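Local atomic coordinates of Endoglucanase(Endo-1,4-beta-glucanase)protein (Pseudomonas stutzeri, PDB entry 6R2J), a protein that probably hydrolyses beta-1,4-glucosidic bonds as a family 5 endoglucanase and binds cellobiose. Residues A[207-212]-A[227-232]; A[253-258]-A[264-269]. All blocks are in the same frame, centred on the assembly; numbering follows the deposited sequence.

Interaction 1 of 2, residues A[207-212]-A[227-232]; sequences LYFDDD and PMIGVE. With BGC (beta-D-glucopyranose), chain E; BGC (beta-D-glucopyranose), chain B.
The backbones come nearest at Phe209 and Gly230, whose CA atoms are 6.4 Å apart, with a loop on one side and the first turn of helix 229-244 on the other. No hydrogen bond joins the two segments; the contact is apolar and small. Phe209 and Gly230 meet at its centre. The ring atom CE1 of Phe209 lies 3.5 Å from Gly230 CA, a close approach made possible because Gly230 has no side chain. The ring meets the helix obliquely. Further back along the same ring, Phe209 CD1 is 4.0 Å from Ile229 CG2. The two side chains run alongside in opposing senses, and Ile229 CG2 also packs against Phe209 CB. In Phe209, CG is anti to the carbonyl carbon (chi1 -63°), and this carries the ring over to the helix. Leu207 points toward the helix and sets its methyl CD1 3.5 Å from Gly230 O.

This is the loop that follows the sixth strand of the TIM barrel, 201-206, folding against the start of the next helix. Arg233, one turn further along, hydrogen-bonds through NH1 to Tyr208 O and Asp210 O and so ties the loop backbone to the same helix.

Tyr208, between Leu207 and Phe209, starts away from the helix, and its ring lies beside the bound sugar. Tyr208 CE2 is 3.3 Å from C6 of the chain B glucose, which sits at the ring edge near its plane. Tyr208 OH hydrogen-bonds to Glu252, at the end of the neighbouring strand 248-252. Further along the loop, Asp212 O takes a hydrogen bond from O6 of the chain E glucose. As modelled it is very short, and its length is doubtful. Ser214 OG hydrogen-bonds to Asp212 OD1.

Interaction 2 of 2, residues A[253-258]-A[264-269]; sequences YGIPDD and QAMDNL
Asp267 OD1, next to Met266 on helix 260-276, is gripped by two groups: it forms a salt bridge with Lys312 NZ and a hydrogen bond with His313 NE2. The same turn of helix sets Met266 and Leu269 toward Tyr253 and Ile255. The contact across the segments is apolar and buried.

Met266 extends between the loop residues. CG is anti to the backbone N (chi1 180°), and the extended chain lies with Ile255 on one flank and Tyr253 on the other. It crosses each of them at about a right angle. Ile255 CD1 is 3.6 Å from Met266 SD. With Tyr253, Met266 makes a Met-aromatic contact. Met266 SD is 5.3 Å from the centroid of the Tyr253 ring and 80° off the ring normal, which puts the sulfur at the ring edge. Met266 CG lies at the same edge, 3.8 Å from Tyr253 CE2. The methyl CE of Met266 comes within 3.6 Å of Tyr253 OH. Leu269 meets another part of the ring obliquely, with its CD2 4.0 Å from Tyr253 CD2.

Replacing Tyr253 by alanine removes the ring, which would probably cost Met266 its aromatic partner and open a gap beside Leu269. Tyr282 stacks edge-to-face with Tyr253, and its OH hydrogen-bonds to Ile255 N. Leu309 and Met310 also pack on Met266. The contact is typical of a beta-alpha unit of the TIM barrel: here the loop after the seventh strand, 248-252, lies against the helix that follows it.

Interactions 1 and 2 lie in successive beta-alpha units of the same barrel, with centres about 9 Å apart. Both are buried and lack cross-segment hydrogen bonds. Interaction 1 is partly open at Ile229; all four touching residues of interaction 2 are buried. The 207-212 loop also borders the glycan, through Tyr208 and Asp212. In 253-258 against 264-269 the chemistry is thioether, ring and aliphatic packing. The two touch directly. Phe209 CE2 lies 3.2 Å from Ala265 CB, and Phe209 also packs on Ile255. Pro227 O and Asn268 ND2 are 2.9 Å apart, a probable hydrogen bond between the loop just before helix 229-244 and helix 260-276.

Interaction 1 of 2, residues A[207-212]-A[227-232]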
loop_
_atom_site.group_PDB
_atom_site.type_symbol
_atom_site.label_atom_id
_atom_site.label_comp_id
_atom_site.label_asym_id
_atom_site.label_seq_id
_atom_site.Cartn_x
_atom_site.Cartn_y
_atom_site.Cartn_z
ATOM N N LEU A 207 8.562 2.200 -4.748
ATOM C CA LEU A 207 9.556 2.848 -5.590
ATOM C C LEU A 207 9.820 4.253 -5.079
ATOM O O LEU A 207 8.907 5.077 -5.022
ATOM C CB LEU A 207 9.056 2.887 -7.050
ATOM C CG LEU A 207 9.926 3.475 -8.175
ATOM C CD1 LEU A 207 9.418 2.891 -9.518
ATOM C CD2 LEU A 207 9.936 5.000 -8.151
ATOM N N TYR A 208 11.071 4.521 -4.736
ATOM C CA TYR A 208 11.513 5.834 -4.331
ATOM C C TYR A 208 12.659 6.279 -5.233
ATOM O O TYR A 208 13.189 5.514 -6.042
ATOM C CB TYR A 208 11.896 5.838 -2.850
ATOM C CG TYR A 208 10.712 5.645 -1.928
ATOM C CD1 TYR A 208 9.953 6.730 -1.520
ATOM C CD2 TYR A 208 10.369 4.374 -1.452
ATOM C CE1 TYR A 208 8.879 6.561 -0.650
ATOM C CE2 TYR A 208 9.279 4.180 -0.621
ATOM C CZ TYR A 208 8.544 5.278 -0.196
ATOM O OH TYR A 208 7.486 5.125 0.668
ATOM N N PHE A 209 13.043 7.535 -5.094
ATOM C CA PHE A 209 13.924 8.162 -6.068
ATOM C C PHE A 209 15.360 8.369 -5.591
ATOM O O PHE A 209 16.167 8.899 -6.369
ATOM C CB PHE A 209 13.346 9.531 -6.451
ATOM C CG PHE A 209 12.011 9.476 -7.131
ATOM C CD1 PHE A 209 11.555 8.294 -7.734
ATOM C CD2 PHE A 209 11.231 10.623 -7.214
ATOM C CE1 PHE A 209 10.336 8.258 -8.379
ATOM C CE2 PHE A 209 10.030 10.608 -7.887
ATOM C CZ PHE A 209 9.572 9.418 -8.456
ATOM N N ASP A 210 15.682 8.055 -4.322
ATOM C CA ASP A 210 17.028 8.283 -3.810
ATOM C C ASP A 210 17.957 7.125 -4.191
ATOM O O ASP A 210 17.525 6.047 -4.632
ATOM C CB ASP A 210 17.078 8.615 -2.311
ATOM C CG ASP A 210 16.275 7.669 -1.450
ATOM O OD1 ASP A 210 15.453 6.915 -1.997
ATOM O OD2 ASP A 210 16.441 7.698 -0.205
ATOM N N ASP A 211 19.268 7.392 -4.036
ATOM C CA ASP A 211 20.310 6.565 -4.630
ATOM C C ASP A 211 20.325 5.172 -4.054
ATOM O O ASP A 211 20.808 4.238 -4.710
ATOM C CB ASP A 211 21.652 7.178 -4.318
ATOM C CG ASP A 211 21.933 8.406 -5.116
ATOM O OD1 ASP A 211 21.071 8.838 -5.913
ATOM O OD2 ASP A 211 23.073 8.916 -5.002
ATOM N N ASP A 212 19.810 5.015 -2.839
ATOM C CA ASP A 212 19.794 3.728 -2.159
ATOM C C ASP A 212 18.412 3.103 -2.167
ATOM O O ASP A 212 18.178 2.133 -1.444
ATOM C CB ASP A 212 20.322 3.893 -0.732
ATOM C CG ASP A 212 19.436 4.757 0.131
ATOM O OD1 ASP A 212 18.355 5.144 -0.325
ATOM O OD2 ASP A 212 19.818 5.050 1.281
ATOM N N PRO A 227 15.291 13.094 -13.879
ATOM C CA PRO A 227 13.830 13.234 -14.052
ATOM C C PRO A 227 13.117 11.937 -14.465
ATOM O O PRO A 227 11.892 11.827 -14.327
ATOM C CB PRO A 227 13.692 14.333 -15.124
ATOM C CG PRO A 227 15.094 14.490 -15.741
ATOM C CD PRO A 227 16.050 14.101 -14.652
ATOM N N MET A 228 13.844 10.952 -14.975
ATOM C CA MET A 228 13.246 9.711 -15.452
ATOM C C MET A 228 13.511 8.511 -14.540
ATOM O O MET A 228 13.117 7.381 -14.874
ATOM C CB MET A 228 13.743 9.414 -16.878
ATOM C CG MET A 228 13.271 10.401 -17.937
ATOM S SD MET A 228 11.461 10.506 -18.072
ATOM C CE MET A 228 11.062 9.117 -19.140
ATOM N N ILE A 229 14.158 8.727 -13.393
ATOM C CA ILE A 229 14.479 7.635 -12.479
ATOM C C ILE A 229 13.213 6.937 -12.013
ATOM O O ILE A 229 13.219 5.725 -11.783
ATOM C CB ILE A 229 15.377 8.156 -11.339
ATOM C CG1 ILE A 229 16.142 7.009 -10.690
ATOM C CG2 ILE A 229 14.588 8.852 -10.252
ATOM C CD1 ILE A 229 16.938 6.154 -11.647
ATOM N N GLY A 230 12.101 7.654 -11.925
ATOM C CA GLY A 230 10.877 6.994 -11.544
ATOM C C GLY A 230 10.407 6.046 -12.626
ATOM O O GLY A 230 10.001 4.922 -12.345
ATOM N N VAL A 231 10.464 6.481 -13.885
ATOM C CA VAL A 231 10.059 5.595 -14.976
ATOM C C VAL A 231 11.022 4.412 -15.113
ATOM O O VAL A 231 10.609 3.270 -15.389
ATOM C CB VAL A 231 9.927 6.373 -16.296
ATOM C CG1 VAL A 231 9.629 5.361 -17.409
ATOM C CG2 VAL A 231 8.884 7.470 -16.211
ATOM N N GLU A 232 12.315 4.671 -14.936
ATOM C CA GLU A 232 13.306 3.613 -15.041
ATOM C C GLU A 232 13.140 2.579 -13.937
ATOM O O GLU A 232 13.366 1.394 -14.181
ATOM C CB GLU A 232 14.690 4.238 -14.998
ATOM C CG GLU A 232 15.004 5.107 -16.205
ATOM C CD GLU A 232 16.168 6.076 -15.955
ATOM O OE1 GLU A 232 16.936 5.893 -14.959
ATOM O OE2 GLU A 232 16.331 7.020 -16.789
HETATM C C2 BGC E . 15.802 0.357 3.551
HETATM C C3 BGC E . 14.909 -0.090 2.422
HETATM C C4 BGC E . 15.779 0.169 1.223
HETATM C C5 BGC E . 17.139 -0.606 1.250
HETATM C C6 BGC E . 18.107 -0.250 0.097
HETATM C C1 BGC E . 16.980 -0.624 3.706
HETATM O O1 BGC E . 17.782 -0.448 4.830
HETATM O O2 BGC E . 15.161 0.388 4.818
HETATM O O3 BGC E . 13.726 0.683 2.192
HETATM O O4 BGC E . 15.359 -0.146 -0.098
HETATM O O5 BGC E . 17.919 -0.625 2.508
HETATM O O6 BGC E . 17.327 -0.116 -1.082
HETATM C C2 BGC B . 13.789 -0.865 -1.306
HETATM C C3 BGC B . 12.488 -1.104 -2.005
HETATM C C4 BGC B . 11.486 -0.412 -1.140
HETATM C C5 BGC B . 11.929 0.822 -0.418
HETATM C C6 BGC B . 10.681 1.277 0.278
HETATM C C1 BGC B . 14.159 0.342 -0.406
HETATM O O2 BGC B . 14.828 -1.279 -2.283
HETATM O O3 BGC B . 12.171 -2.496 -2.127
HETATM O O4 BGC B . 10.451 -0.330 -2.092
HETATM O O5 BGC B . 13.017 0.416 0.542
HETATM O O6 BGC B . 11.090 2.161 1.356
#

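Interaction 2 of 2, residues A[253-258]-A[264-269]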
loop_
_atom_site.group_PDB
_atom_site.type_symbol
_atom_site.label_atom_id
_atom_site.label_comp_id
_atom_site.label_asym_id
_atom_site.label_seq_id
_atom_site.Cartn_x
_atom_site.Cartn_y
_atom_site.Cartn_z
ATOM N N TYR A 253 5.419 5.522 -3.005
ATOM C CA TYR A 253 6.312 6.407 -3.735
ATOM C C TYR A 253 6.055 7.749 -3.056
ATOM O O TYR A 253 4.932 8.000 -2.608
ATOM C CB TYR A 253 5.986 6.452 -5.225
ATOM C CG TYR A 253 4.846 7.351 -5.574
ATOM C CD1 TYR A 253 3.537 6.882 -5.518
ATOM C CD2 TYR A 253 5.073 8.662 -5.969
ATOM C CE1 TYR A 253 2.512 7.669 -5.842
ATOM C CE2 TYR A 253 4.025 9.477 -6.287
ATOM C CZ TYR A 253 2.751 8.994 -6.211
ATOM O OH TYR A 253 1.711 9.846 -6.536
ATOM N N GLY A 254 7.066 8.615 -2.944
ATOM C CA GLY A 254 6.886 9.914 -2.315
ATOM C C GLY A 254 8.125 10.744 -2.536
ATOM O O GLY A 254 9.179 10.222 -2.903
ATOM N N ILE A 255 7.978 12.049 -2.322
ATOM C CA ILE A 255 9.096 12.953 -2.560
ATOM C C ILE A 255 9.131 14.008 -1.469
ATOM O O ILE A 255 8.105 14.414 -0.918
ATOM C CB ILE A 255 9.025 13.662 -3.947
ATOM C CG1 ILE A 255 7.773 14.531 -4.074
ATOM C CG2 ILE A 255 9.073 12.698 -5.101
ATOM C CD1 ILE A 255 7.663 15.301 -5.400
ATOM N N PRO A 256 10.344 14.469 -1.137
ATOM C CA PRO A 256 10.443 15.649 -0.273
ATOM C C PRO A 256 10.016 16.910 -1.000
ATOM O O PRO A 256 10.176 17.043 -2.213
ATOM C CB PRO A 256 11.934 15.710 0.090
ATOM C CG PRO A 256 12.510 14.307 -0.300
ATOM C CD PRO A 256 11.677 13.907 -1.483
ATOM N N ASP A 257 9.526 17.859 -0.230
ATOM C CA ASP A 257 9.103 19.153 -0.730
ATOM C C ASP A 257 10.251 20.133 -0.998
ATOM O O ASP A 257 9.972 21.278 -1.346
ATOM C CB ASP A 257 8.138 19.750 0.304
ATOM C CG ASP A 257 8.796 19.988 1.712
ATOM O OD1 ASP A 257 10.023 20.171 1.774
ATOM O OD2 ASP A 257 8.081 20.028 2.753
ATOM N N ASP A 258 11.512 19.721 -0.882
ATOM C CA ASP A 258 12.632 20.643 -1.069
ATOM C C ASP A 258 13.611 20.176 -2.138
ATOM O O ASP A 258 14.746 20.675 -2.226
ATOM C CB ASP A 258 13.352 20.880 0.258
ATOM C CG ASP A 258 14.040 19.630 0.794
ATOM O OD1 ASP A 258 13.742 18.511 0.284
ATOM O OD2 ASP A 258 14.890 19.789 1.721
ATOM N N GLN A 264 10.042 16.592 -10.607
ATOM C CA GLN A 264 10.028 16.198 -12.002
ATOM C C GLN A 264 9.875 14.692 -12.131
ATOM O O GLN A 264 9.101 14.214 -12.967
ATOM C CB GLN A 264 11.309 16.624 -12.683
ATOM C CG GLN A 264 11.091 16.769 -14.164
ATOM C CD GLN A 264 10.202 17.954 -14.477
ATOM O OE1 GLN A 264 10.317 19.011 -13.841
ATOM N NE2 GLN A 264 9.273 17.771 -15.418
ATOM N N ALA A 265 10.611 13.936 -11.303
ATOM C CA ALA A 265 10.570 12.481 -11.314
ATOM C C ALA A 265 9.189 11.958 -10.992
ATOM O O ALA A 265 8.769 10.951 -11.570
ATOM C CB ALA A 265 11.619 11.938 -10.344
ATOM N N MET A 266 8.463 12.639 -10.096
ATOM C CA MET A 266 7.114 12.214 -9.757
ATOM C C MET A 266 6.165 12.451 -10.912
ATOM O O MET A 266 5.378 11.569 -11.254
ATOM C CB MET A 266 6.623 12.968 -8.542
ATOM C CG MET A 266 5.236 12.624 -8.099
ATOM S SD MET A 266 4.832 13.307 -6.464
ATOM C CE MET A 266 3.025 13.195 -6.418
ATOM N N ASP A 267 6.217 13.644 -11.508
ATOM C CA ASP A 267 5.398 13.930 -12.683
ATOM C C ASP A 267 5.597 12.884 -13.785
ATOM O O ASP A 267 4.631 12.362 -14.353
ATOM C CB ASP A 267 5.760 15.325 -13.197
ATOM C CG ASP A 267 4.536 16.078 -13.730
ATOM O OD1 ASP A 267 3.588 16.355 -12.915
ATOM O OD2 ASP A 267 4.546 16.404 -14.951
ATOM N N ASN A 268 6.842 12.549 -14.088
ATOM C CA ASN A 268 7.056 11.595 -15.166
ATOM C C ASN A 268 6.656 10.186 -14.755
ATOM O O ASN A 268 6.198 9.406 -15.596
ATOM C CB ASN A 268 8.515 11.634 -15.579
ATOM C CG ASN A 268 8.890 12.927 -16.210
ATOM O OD1 ASN A 268 8.085 13.526 -16.931
ATOM N ND2 ASN A 268 10.118 13.377 -15.957
ATOM N N LEU A 269 6.854 9.828 -13.484
ATOM C CA LEU A 269 6.392 8.522 -13.020
ATOM C C LEU A 269 4.874 8.391 -13.158
ATOM O O LEU A 269 4.378 7.442 -13.767
ATOM C CB LEU A 269 6.831 8.292 -11.576
ATOM C CG LEU A 269 6.210 7.068 -10.926
ATOM C CD1 LEU A 269 6.714 5.748 -11.530
ATOM C CD2 LEU A 269 6.431 7.118 -9.398
#